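Glypican-1 (Homo sapiens, PDB 4YWT) carries heparan sulfate chains at the cell surface, through which it binds alpha-4(V) collagen and takes part in Schwann cell myelination. Local coordinates at residues 39-44 against 74-79; 168-173 against 198-203; 206-211 against 318-323. The protein carries 3 engineered substitutions. All blocks are in the same frame, centred on the assembly; numbering follows the deposited sequence.

Contact 1. Residues 39-44 against 74-79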
loop_
_atom_site.group_PDB
_atom_site.type_symbol
_atom_site.label_atom_id
_atom_site.label_comp_id
_atom_site.label_asym_id
_atom_site.label_seq_id
_atom_site.Cartn_x
_atom_site.Cartn_y
_atom_site.Cartn_z
ATOM N N GLY A 39 -12.306 31.236 24.553
ATOM C CA GLY A 39 -13.676 30.949 24.940
ATOM C C GLY A 39 -14.455 30.196 23.879
ATOM O O GLY A 39 -15.231 29.292 24.190
ATOM N N ALA A 40 -14.242 30.564 22.618
ATOM C CA ALA A 40 -14.904 29.906 21.497
ATOM C C ALA A 40 -14.352 28.500 21.292
ATOM O O ALA A 40 -14.856 27.734 20.471
ATOM C CB ALA A 40 -14.746 30.730 20.228
ATOM N N LYS A 41 -13.308 28.171 22.046
ATOM C CA LYS A 41 -12.688 26.858 21.979
ATOM C C LYS A 41 -13.162 25.954 23.114
ATOM O O LYS A 41 -12.573 24.905 23.370
ATOM C CB LYS A 41 -11.165 26.993 22.004
ATOM C CG LYS A 41 -10.573 27.438 20.677
ATOM C CD LYS A 41 -9.065 27.585 20.759
ATOM C CE LYS A 41 -8.441 27.563 19.375
ATOM N NZ LYS A 41 -8.651 26.252 18.697
ATOM N N GLY A 42 -14.227 26.368 23.793
ATOM C CA GLY A 42 -14.861 25.535 24.799
ATOM C C GLY A 42 -14.218 25.571 26.173
ATOM O O GLY A 42 -14.303 24.603 26.928
ATOM N N PHE A 43 -13.577 26.686 26.501
ATOM C CA PHE A 43 -12.970 26.853 27.816
ATOM C C PHE A 43 -13.552 28.076 28.520
ATOM O O PHE A 43 -14.129 28.951 27.876
ATOM C CB PHE A 43 -11.452 26.981 27.703
ATOM C CG PHE A 43 -10.787 25.812 27.037
ATOM C CD1 PHE A 43 -10.755 24.572 27.655
ATOM C CD2 PHE A 43 -10.176 25.956 25.803
ATOM C CE1 PHE A 43 -10.140 23.494 27.045
ATOM C CE2 PHE A 43 -9.557 24.884 25.190
ATOM C CZ PHE A 43 -9.538 23.652 25.812
ATOM N N SER A 44 -13.404 28.127 29.841
ATOM C CA SER A 44 -13.981 29.205 30.640
ATOM C C SER A 44 -13.393 30.567 30.287
ATOM O O SER A 44 -12.175 30.736 30.242
ATOM C CB SER A 44 -13.779 28.932 32.132
ATOM O OG SER A 44 -14.609 27.876 32.581
ATOM N N GLU A 74 -2.280 24.968 29.605
ATOM C CA GLU A 74 -2.522 23.529 29.576
ATOM C C GLU A 74 -3.643 23.169 28.601
ATOM O O GLU A 74 -3.488 22.273 27.763
ATOM C CB GLU A 74 -2.858 23.015 30.978
ATOM C CG GLU A 74 -1.674 22.996 31.932
ATOM C CD GLU A 74 -2.056 22.545 33.329
ATOM O OE1 GLU A 74 -3.266 22.522 33.639
ATOM O OE2 GLU A 74 -1.146 22.207 34.116
ATOM N N ASN A 75 -4.766 23.875 28.715
ATOM C CA ASN A 75 -5.913 23.650 27.841
ATOM C C ASN A 75 -5.564 23.807 26.363
ATOM O O ASN A 75 -5.916 22.961 25.538
ATOM C CB ASN A 75 -7.053 24.603 28.206
ATOM C CG ASN A 75 -7.815 24.156 29.440
ATOM O OD1 ASN A 75 -7.922 22.962 29.719
ATOM N ND2 ASN A 75 -8.354 25.116 30.184
ATOM N N LEU A 76 -4.867 24.890 26.037
ATOM C CA LEU A 76 -4.459 25.149 24.661
ATOM C C LEU A 76 -3.465 24.100 24.167
ATOM O O LEU A 76 -3.479 23.726 22.992
ATOM C CB LEU A 76 -3.861 26.551 24.536
ATOM C CG LEU A 76 -4.859 27.704 24.665
ATOM C CD1 LEU A 76 -4.141 29.044 24.648
ATOM C CD2 LEU A 76 -5.901 27.637 23.557
ATOM N N ALA A 77 -2.606 23.628 25.068
ATOM C CA ALA A 77 -1.671 22.555 24.740
ATOM C C ALA A 77 -2.428 21.289 24.339
ATOM O O ALA A 77 -2.199 20.726 23.259
ATOM C CB ALA A 77 -0.748 22.276 25.914
ATOM N N ASN A 78 -3.331 20.855 25.219
ATOM C CA ASN A 78 -4.210 19.723 24.939
ATOM C C ASN A 78 -4.922 19.882 23.601
ATOM O O ASN A 78 -4.994 18.942 22.799
ATOM C CB ASN A 78 -5.243 19.561 26.057
ATOM C CG ASN A 78 -4.881 18.459 27.034
ATOM O OD1 ASN A 78 -3.978 18.612 27.857
ATOM N ND2 ASN A 78 -5.595 17.341 26.955
ATOM N N ARG A 79 -5.435 21.086 23.366
ATOM C CA ARG A 79 -6.154 21.391 22.135
ATOM C C ARG A 79 -5.285 21.185 20.899
ATOM O O ARG A 79 -5.647 20.425 20.002
ATOM C CB ARG A 79 -6.682 22.825 22.163
ATOM C CG ARG A 79 -7.483 23.191 20.929
ATOM C CD ARG A 79 -8.636 22.219 20.742
ATOM N NE ARG A 79 -9.507 22.185 21.912
ATOM C CZ ARG A 79 -10.517 23.024 22.107
ATOM N NH1 ARG A 79 -10.787 23.951 21.201
ATOM N NH2 ARG A 79 -11.263 22.930 23.199
#
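R79 reaches from helix 70-129 to the backbone carbonyl of K41, turning two guanidinium nitrogens to a single oxygen. R79 NH1 donates to K41 O at 3.0 Å, but the N-H...O angle of only 124° makes this bond weak. The second donor, R79 NH2, is modelled 2.4 Å from K41 O, so short that its exact length is doubtful. The oxygen lies at the edge of the guanidinium, near its plane, close to both nitrogens but poorly aligned with NH1.

The arginine arrives there with CG anti to its own backbone N and two further bends, at chi2 and chi3, that curl the chain back toward the loop. K41 CB then lies 3.2 Å from R79 NH1. K41 NZ is 4.0 Å from R79 NH1, a like-charged approach. K41 NZ is satisfied by Y254 OH, and E83 adds a long, weak ion pair.

The loop itself is a type I turn from G39 to G42, closed by G42 N to G39 O at 3.1 Å. It follows helix 32-39 at the end of the elongated, mainly helical glypican core, in the region crossed by the disulfides C31-C67 and C61-C255.

Beyond the turn, F43 lies against N75. The N75 amide and the F43 ring are stacked, their planes 12° apart, and N75 CB makes a CH-pi contact 3.6 Å from the ring centroid. N75 ND2 gives its hydrogen bond to Y38 OH, and the Y38 ring also meets F43. The same F43 ring passes R79 at a plane angle of 27°, with F43 CE2 over a face of the guanidinium. On the apolar side, L76 CD2 is 4.2 Å from K41 CD.

Contact 2. Residues 168-173 against 198-203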
loop_
_atom_site.group_PDB
_atom_site.type_symbol
_atom_site.label_atom_id
_atom_site.label_comp_id
_atom_site.label_asym_id
_atom_site.label_seq_id
_atom_site.Cartn_x
_atom_site.Cartn_y
_atom_site.Cartn_z
ATOM N N ARG A 168 -2.203 -37.358 -16.385
ATOM C CA ARG A 168 -3.490 -38.015 -16.176
ATOM C C ARG A 168 -4.474 -37.718 -17.306
ATOM O O ARG A 168 -5.215 -38.605 -17.746
ATOM C CB ARG A 168 -4.087 -37.595 -14.831
ATOM C CG ARG A 168 -3.156 -37.780 -13.636
ATOM C CD ARG A 168 -2.897 -39.251 -13.315
ATOM N NE ARG A 168 -1.855 -39.841 -14.154
ATOM C CZ ARG A 168 -0.551 -39.730 -13.920
ATOM N NH1 ARG A 168 -0.117 -39.051 -12.868
ATOM N NH2 ARG A 168 0.322 -40.302 -14.739
ATOM N N LEU A 169 -4.473 -36.475 -17.781
ATOM C CA LEU A 169 -5.364 -36.088 -18.869
ATOM C C LEU A 169 -5.024 -36.840 -20.150
ATOM O O LEU A 169 -5.917 -37.249 -20.888
ATOM C CB LEU A 169 -5.306 -34.582 -19.119
ATOM C CG LEU A 169 -6.315 -34.086 -20.157
ATOM C CD1 LEU A 169 -7.736 -34.368 -19.690
ATOM C CD2 LEU A 169 -6.124 -32.607 -20.450
ATOM N N LEU A 170 -3.732 -37.019 -20.413
ATOM C CA LEU A 170 -3.299 -37.775 -21.581
ATOM C C LEU A 170 -3.739 -39.228 -21.454
ATOM O O LEU A 170 -4.218 -39.826 -22.423
ATOM C CB LEU A 170 -1.782 -37.690 -21.762
ATOM C CG LEU A 170 -1.193 -38.563 -22.874
ATOM C CD1 LEU A 170 -1.795 -38.202 -24.225
ATOM C CD2 LEU A 170 0.321 -38.438 -22.913
ATOM N N GLU A 171 -3.584 -39.787 -20.254
ATOM C CA GLU A 171 -4.065 -41.143 -19.988
ATOM C C GLU A 171 -5.550 -41.289 -20.317
ATOM O O GLU A 171 -5.934 -42.111 -21.157
ATOM C CB GLU A 171 -3.826 -41.530 -18.526
ATOM C CG GLU A 171 -2.369 -41.547 -18.103
ATOM C CD GLU A 171 -2.195 -41.956 -16.652
ATOM O OE1 GLU A 171 -3.166 -41.827 -15.877
ATOM O OE2 GLU A 171 -1.089 -42.406 -16.287
ATOM N N ARG A 172 -6.377 -40.480 -19.657
ATOM C CA ARG A 172 -7.829 -40.546 -19.831
ATOM C C ARG A 172 -8.261 -40.320 -21.281
ATOM O O ARG A 172 -9.072 -41.076 -21.823
ATOM C CB ARG A 172 -8.517 -39.525 -18.922
ATOM C CG ARG A 172 -8.431 -39.853 -17.441
ATOM C CD ARG A 172 -9.113 -38.789 -16.596
ATOM N NE ARG A 172 -10.530 -38.655 -16.923
ATOM C CZ ARG A 172 -11.495 -39.399 -16.391
ATOM N NH1 ARG A 172 -11.198 -40.337 -15.501
ATOM N NH2 ARG A 172 -12.757 -39.205 -16.748
ATOM N N LEU A 173 -7.714 -39.279 -21.903
ATOM C CA LEU A 173 -8.055 -38.946 -23.280
ATOM C C LEU A 173 -7.664 -40.065 -24.242
ATOM O O LEU A 173 -8.402 -40.366 -25.183
ATOM C CB LEU A 173 -7.387 -37.634 -23.698
ATOM C CG LEU A 173 -8.040 -36.357 -23.163
ATOM C CD1 LEU A 173 -7.233 -35.129 -23.544
ATOM C CD2 LEU A 173 -9.462 -36.235 -23.676
ATOM N N LEU A 198 6.830 -36.362 -27.440
ATOM C CA LEU A 198 6.632 -36.156 -28.867
ATOM C C LEU A 198 5.731 -34.931 -28.912
ATOM O O LEU A 198 5.377 -34.424 -29.977
ATOM C CB LEU A 198 6.009 -37.374 -29.569
ATOM C CG LEU A 198 4.531 -37.767 -29.431
ATOM C CD1 LEU A 198 3.633 -37.013 -30.405
ATOM C CD2 LEU A 198 4.374 -39.264 -29.651
ATOM N N ARG A 199 5.386 -34.470 -27.710
ATOM C CA ARG A 199 4.498 -33.335 -27.484
ATOM C C ARG A 199 3.142 -33.509 -28.162
ATOM O O ARG A 199 2.833 -32.815 -29.131
ATOM C CB ARG A 199 5.169 -32.040 -27.942
ATOM C CG ARG A 199 6.133 -31.473 -26.912
ATOM C CD ARG A 199 7.297 -30.746 -27.558
ATOM N NE ARG A 199 8.059 -29.973 -26.581
ATOM C CZ ARG A 199 8.903 -28.996 -26.894
ATOM N NH1 ARG A 199 9.102 -28.671 -28.165
ATOM N NH2 ARG A 199 9.551 -28.345 -25.938
ATOM N N PRO A 200 2.326 -34.444 -27.647
ATOM C CA PRO A 200 0.995 -34.704 -28.204
ATOM C C PRO A 200 0.058 -33.510 -28.053
ATOM O O PRO A 200 -0.826 -33.324 -28.888
ATOM C CB PRO A 200 0.495 -35.897 -27.382
ATOM C CG PRO A 200 1.249 -35.816 -26.101
ATOM C CD PRO A 200 2.600 -35.281 -26.464
ATOM N N PHE A 201 0.248 -32.716 -27.003
ATOM C CA PHE A 201 -0.592 -31.545 -26.769
ATOM C C PHE A 201 -0.014 -30.286 -27.412
ATOM O O PHE A 201 -0.568 -29.196 -27.266
ATOM C CB PHE A 201 -0.785 -31.308 -25.270
ATOM C CG PHE A 201 -1.611 -32.359 -24.586
ATOM C CD1 PHE A 201 -2.942 -32.544 -24.922
ATOM C CD2 PHE A 201 -1.063 -33.145 -23.585
ATOM C CE1 PHE A 201 -3.706 -33.506 -24.286
ATOM C CE2 PHE A 201 -1.823 -34.106 -22.943
ATOM C CZ PHE A 201 -3.145 -34.288 -23.295
ATOM N N GLY A 202 1.104 -30.437 -28.115
ATOM C CA GLY A 202 1.754 -29.309 -28.757
ATOM C C GLY A 202 2.585 -28.485 -27.790
ATOM O O GLY A 202 3.167 -29.019 -26.845
ATOM N N GLU A 203 2.641 -27.179 -28.029
ATOM C CA GLU A 203 3.447 -26.281 -27.208
ATOM C C GLU A 203 2.636 -25.687 -26.061
ATOM O O GLU A 203 3.182 -25.017 -25.185
ATOM C CB GLU A 203 4.030 -25.153 -28.063
ATOM C CG GLU A 203 4.132 -25.476 -29.544
ATOM C CD GLU A 203 4.707 -24.326 -30.349
ATOM O OE1 GLU A 203 5.945 -24.161 -30.355
ATOM O OE2 GLU A 203 3.920 -23.582 -30.973
#
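L170 and F201 make the nearest approach between helix segment 168-173 and loop 198-203, with L170 CB 3.8 Å from F201 CE2. All the contacts across this interface are between apolar side chains, and no hydrogen bond joins the two segments.

Three leucines receive the F201 ring. L173 CD1 meets it at the edge, close to its plane, 4.0 Å from F201 CE1. L169 CD2 stands 4.4 Å from F201 CZ and, like L170 CB, comes at the ring obliquely. With F201 CG anti to its carbonyl carbon (chi1 -68°), the ring projects from the loop to the helix with CE1, CE2 and CZ foremost. P200, one residue earlier, adds its own ring: P200 CG is 4.2 Å from L170 CD2. Four of the five touching residues are buried, L170 being partly exposed.

The polar bonds lie within each segment or go to residues outside both. In the loop, a type I turn from R199 to G202, closed by G202 N to R199 O, puts P200 and F201 at its two central positions, and both side chains face the helix. On the helix, R168 grips E171 side-on with NE and NH2, one nitrogen to each carboxylate oxygen. R168 NE to E171 OE1 measures 2.9 Å and R168 NH2 to E171 OE2 3.0 Å, both donors standing well above the carboxylate plane. R168 has a second acidic partner in E164, through NH1.

In the mainly helical glypican rod, the loop returns the chain from helix 158-177 to helix 204-236. W166, also on helix 158-177, meets the F201 ring at about 45°. Helix 316-328 packs on the same aromatic through A323 and L327, while L334 of helix 331-334 touches both P200 and L170.

Contact 3. Residues 206-211 against 318-323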
loop_
_atom_site.group_PDB
_atom_site.type_symbol
_atom_site.label_atom_id
_atom_site.label_comp_id
_atom_site.label_asym_id
_atom_site.label_seq_id
_atom_site.Cartn_x
_atom_site.Cartn_y
_atom_site.Cartn_z
ATOM N N ARG A 206 3.653 -26.111 -22.283
ATOM C CA ARG A 206 4.822 -25.318 -21.919
ATOM C C ARG A 206 4.465 -23.840 -21.769
ATOM O O ARG A 206 4.813 -23.205 -20.767
ATOM C CB ARG A 206 5.931 -25.493 -22.960
ATOM C CG ARG A 206 7.144 -24.612 -22.723
ATOM C CD ARG A 206 8.236 -24.887 -23.742
ATOM N NE ARG A 206 9.329 -23.926 -23.640
ATOM C CZ ARG A 206 9.712 -23.121 -24.626
ATOM N NH1 ARG A 206 9.091 -23.167 -25.798
ATOM N NH2 ARG A 206 10.715 -22.274 -24.445
ATOM N N GLU A 207 3.775 -23.302 -22.771
ATOM C CA GLU A 207 3.296 -21.924 -22.736
ATOM C C GLU A 207 2.495 -21.666 -21.467
ATOM O O GLU A 207 2.742 -20.691 -20.747
ATOM C CB GLU A 207 2.441 -21.620 -23.970
ATOM C CG GLU A 207 3.233 -21.452 -25.256
ATOM C CD GLU A 207 4.085 -20.198 -25.257
ATOM O OE1 GLU A 207 5.112 -20.175 -25.968
ATOM O OE2 GLU A 207 3.725 -19.232 -24.550
ATOM N N LEU A 208 1.546 -22.557 -21.194
ATOM C CA LEU A 208 0.733 -22.466 -19.989
ATOM C C LEU A 208 1.602 -22.520 -18.739
ATOM O O LEU A 208 1.379 -21.762 -17.798
ATOM C CB LEU A 208 -0.309 -23.585 -19.947
ATOM C CG LEU A 208 -1.254 -23.531 -18.745
ATOM C CD1 LEU A 208 -1.998 -22.200 -18.713
ATOM C CD2 LEU A 208 -2.229 -24.696 -18.761
ATOM N N ARG A 209 2.591 -23.411 -18.735
ATOM C CA ARG A 209 3.490 -23.540 -17.591
ATOM C C ARG A 209 4.181 -22.216 -17.286
ATOM O O ARG A 209 4.030 -21.662 -16.194
ATOM C CB ARG A 209 4.542 -24.625 -17.834
ATOM C CG ARG A 209 5.388 -24.930 -16.603
ATOM C CD ARG A 209 6.495 -25.942 -16.887
ATOM N NE ARG A 209 7.672 -25.327 -17.496
ATOM C CZ ARG A 209 8.046 -25.508 -18.758
ATOM N NH1 ARG A 209 7.338 -26.295 -19.556
ATOM N NH2 ARG A 209 9.132 -24.905 -19.222
ATOM N N LEU A 210 4.930 -21.714 -18.265
ATOM C CA LEU A 210 5.680 -20.474 -18.106
ATOM C C LEU A 210 4.772 -19.307 -17.716
ATOM O O LEU A 210 4.982 -18.654 -16.679
ATOM C CB LEU A 210 6.428 -20.142 -19.399
ATOM C CG LEU A 210 7.561 -21.091 -19.795
ATOM C CD1 LEU A 210 7.997 -20.838 -21.229
ATOM C CD2 LEU A 210 8.737 -20.949 -18.841
ATOM N N ARG A 211 3.759 -19.066 -18.544
ATOM C CA ARG A 211 2.863 -17.932 -18.347
ATOM C C ARG A 211 2.168 -17.965 -16.991
ATOM O O ARG A 211 2.152 -16.961 -16.281
ATOM C CB ARG A 211 1.825 -17.872 -19.469
ATOM C CG ARG A 211 2.409 -17.455 -20.806
ATOM C CD ARG A 211 1.350 -17.388 -21.891
ATOM N NE ARG A 211 1.918 -16.934 -23.157
ATOM C CZ ARG A 211 2.059 -15.658 -23.497
ATOM N NH1 ARG A 211 2.588 -15.338 -24.670
ATOM N NH2 ARG A 211 1.673 -14.699 -22.664
ATOM N N THR A 318 -8.010 -20.968 -23.096
ATOM C CA THR A 318 -7.564 -20.861 -24.479
ATOM C C THR A 318 -6.404 -21.818 -24.744
ATOM O O THR A 318 -6.377 -22.518 -25.762
ATOM C CB THR A 318 -7.131 -19.425 -24.826
ATOM O OG1 THR A 318 -5.922 -19.102 -24.129
ATOM C CG2 THR A 318 -8.218 -18.435 -24.441
ATOM N N TRP A 319 -5.452 -21.851 -23.816
ATOM C CA TRP A 319 -4.308 -22.746 -23.931
ATOM C C TRP A 319 -4.731 -24.198 -23.765
ATOM O O TRP A 319 -4.216 -25.081 -24.457
ATOM C CB TRP A 319 -3.231 -22.389 -22.906
ATOM C CG TRP A 319 -2.616 -21.048 -23.141
ATOM C CD1 TRP A 319 -2.798 -19.921 -22.397
ATOM C CD2 TRP A 319 -1.733 -20.687 -24.209
ATOM N NE1 TRP A 319 -2.073 -18.882 -22.928
ATOM C CE2 TRP A 319 -1.411 -19.326 -24.042
ATOM C CE3 TRP A 319 -1.179 -21.384 -25.288
ATOM C CZ2 TRP A 319 -0.559 -18.646 -24.912
ATOM C CZ3 TRP A 319 -0.334 -20.709 -26.152
ATOM C CH2 TRP A 319 -0.032 -19.354 -25.958
ATOM N N LEU A 320 -5.667 -24.448 -22.852
ATOM C CA LEU A 320 -6.212 -25.797 -22.710
ATOM C C LEU A 320 -6.838 -26.273 -24.026
ATOM O O LEU A 320 -6.551 -27.376 -24.510
ATOM C CB LEU A 320 -7.244 -25.849 -21.581
ATOM C CG LEU A 320 -6.729 -25.590 -20.163
ATOM C CD1 LEU A 320 -7.858 -25.722 -19.151
ATOM C CD2 LEU A 320 -5.585 -26.534 -19.822
ATOM N N ALA A 321 -7.677 -25.420 -24.605
ATOM C CA ALA A 321 -8.345 -25.712 -25.867
ATOM C C ALA A 321 -7.340 -25.951 -26.990
ATOM O O ALA A 321 -7.528 -26.842 -27.826
ATOM C CB ALA A 321 -9.292 -24.579 -26.239
ATOM N N GLU A 322 -6.274 -25.155 -27.009
ATOM C CA GLU A 322 -5.235 -25.319 -28.022
ATOM C C GLU A 322 -4.526 -26.665 -27.855
ATOM O O GLU A 322 -4.214 -27.344 -28.841
ATOM C CB GLU A 322 -4.229 -24.168 -27.954
ATOM C CG GLU A 322 -3.159 -24.218 -29.035
ATOM C CD GLU A 322 -2.492 -22.875 -29.257
ATOM O OE1 GLU A 322 -3.215 -21.858 -29.344
ATOM O OE2 GLU A 322 -1.247 -22.834 -29.349
ATOM N N ALA A 323 -4.290 -27.049 -26.604
ATOM C CA ALA A 323 -3.670 -28.336 -26.303
ATOM C C ALA A 323 -4.545 -29.495 -26.769
ATOM O O ALA A 323 -4.051 -30.463 -27.358
ATOM C CB ALA A 323 -3.392 -28.454 -24.818
#
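E207 lies across the indole of W319, its CB over one face of the six-membered ring. The CH-pi geometry is clear: E207 CB is 3.9 Å from the ring centroid and 19° off the ring normal, and its nearest ring atom is W319 CZ3, at 3.6 Å. This is a side-by-side pairing of two nearly antiparallel helices, part of the all-alpha bundle that builds the elongated glypican core. The axes of the segments 206-211 and 318-323 pass 10.0 Å apart at 159°.

W319 is buried and is the hub of the interface. Its CG is anti to the carbonyl carbon, which sends the indole from helix 316-328 toward the facing helix, where E207 and R211 lie one turn apart. The R211 side chain, extended from CG to NE, crosses that of W319 at about a right angle, bringing R211 NE to 3.5 Å from W319 CZ2. The guanidinium and ring planes are only slightly inclined to each other, though the approach itself is oblique.

E207 and R211 are also tied to each other along their own helix. R211 NE donates to E207 OE2 at 3.2 Å with an N-H...O angle of 152°, a salt bridge in which the oxygen is met nearly along its C-O axis. A bend at E207 chi2 turns the carboxylate to R211 NE, and the salt bridge holds the two groups beside W319, where it probably offsets their charges. P365, in a loop, also touches W319, and V309 touches R211.

Leucines extend the interface on its apolar side. From outside the two segments, helix 158-177 packs on them, L162 against L208 and both F165 and W166 against L320. Between the segments, L208 CB is 4.3 Å from W319 CB, and the L208 and L320 side chains cross with L208 CD2 4.0 Å from L320 CD2.

From the N terminus, contact 1 comes first: it closes the loop region between helix 32-39 and helix 70-129, its ends 30 residues apart. Contact 2 follows at the other end of the rod, folding the connection after helix 158-177 back onto that helix. Contact 3 closes a far longer excursion of 107 residues, pairing helix 204-236 with helix 316-328. The three are in series, and none nests in or crosses another. Contact 1 is remote from both others, its centre 79 Å from that of contact 2 and 69 Å from that of contact 3. Contacts 2 and 3, centres 12 Å apart, adjoin where F201 CD1 packs 3.4 Å from A323 O.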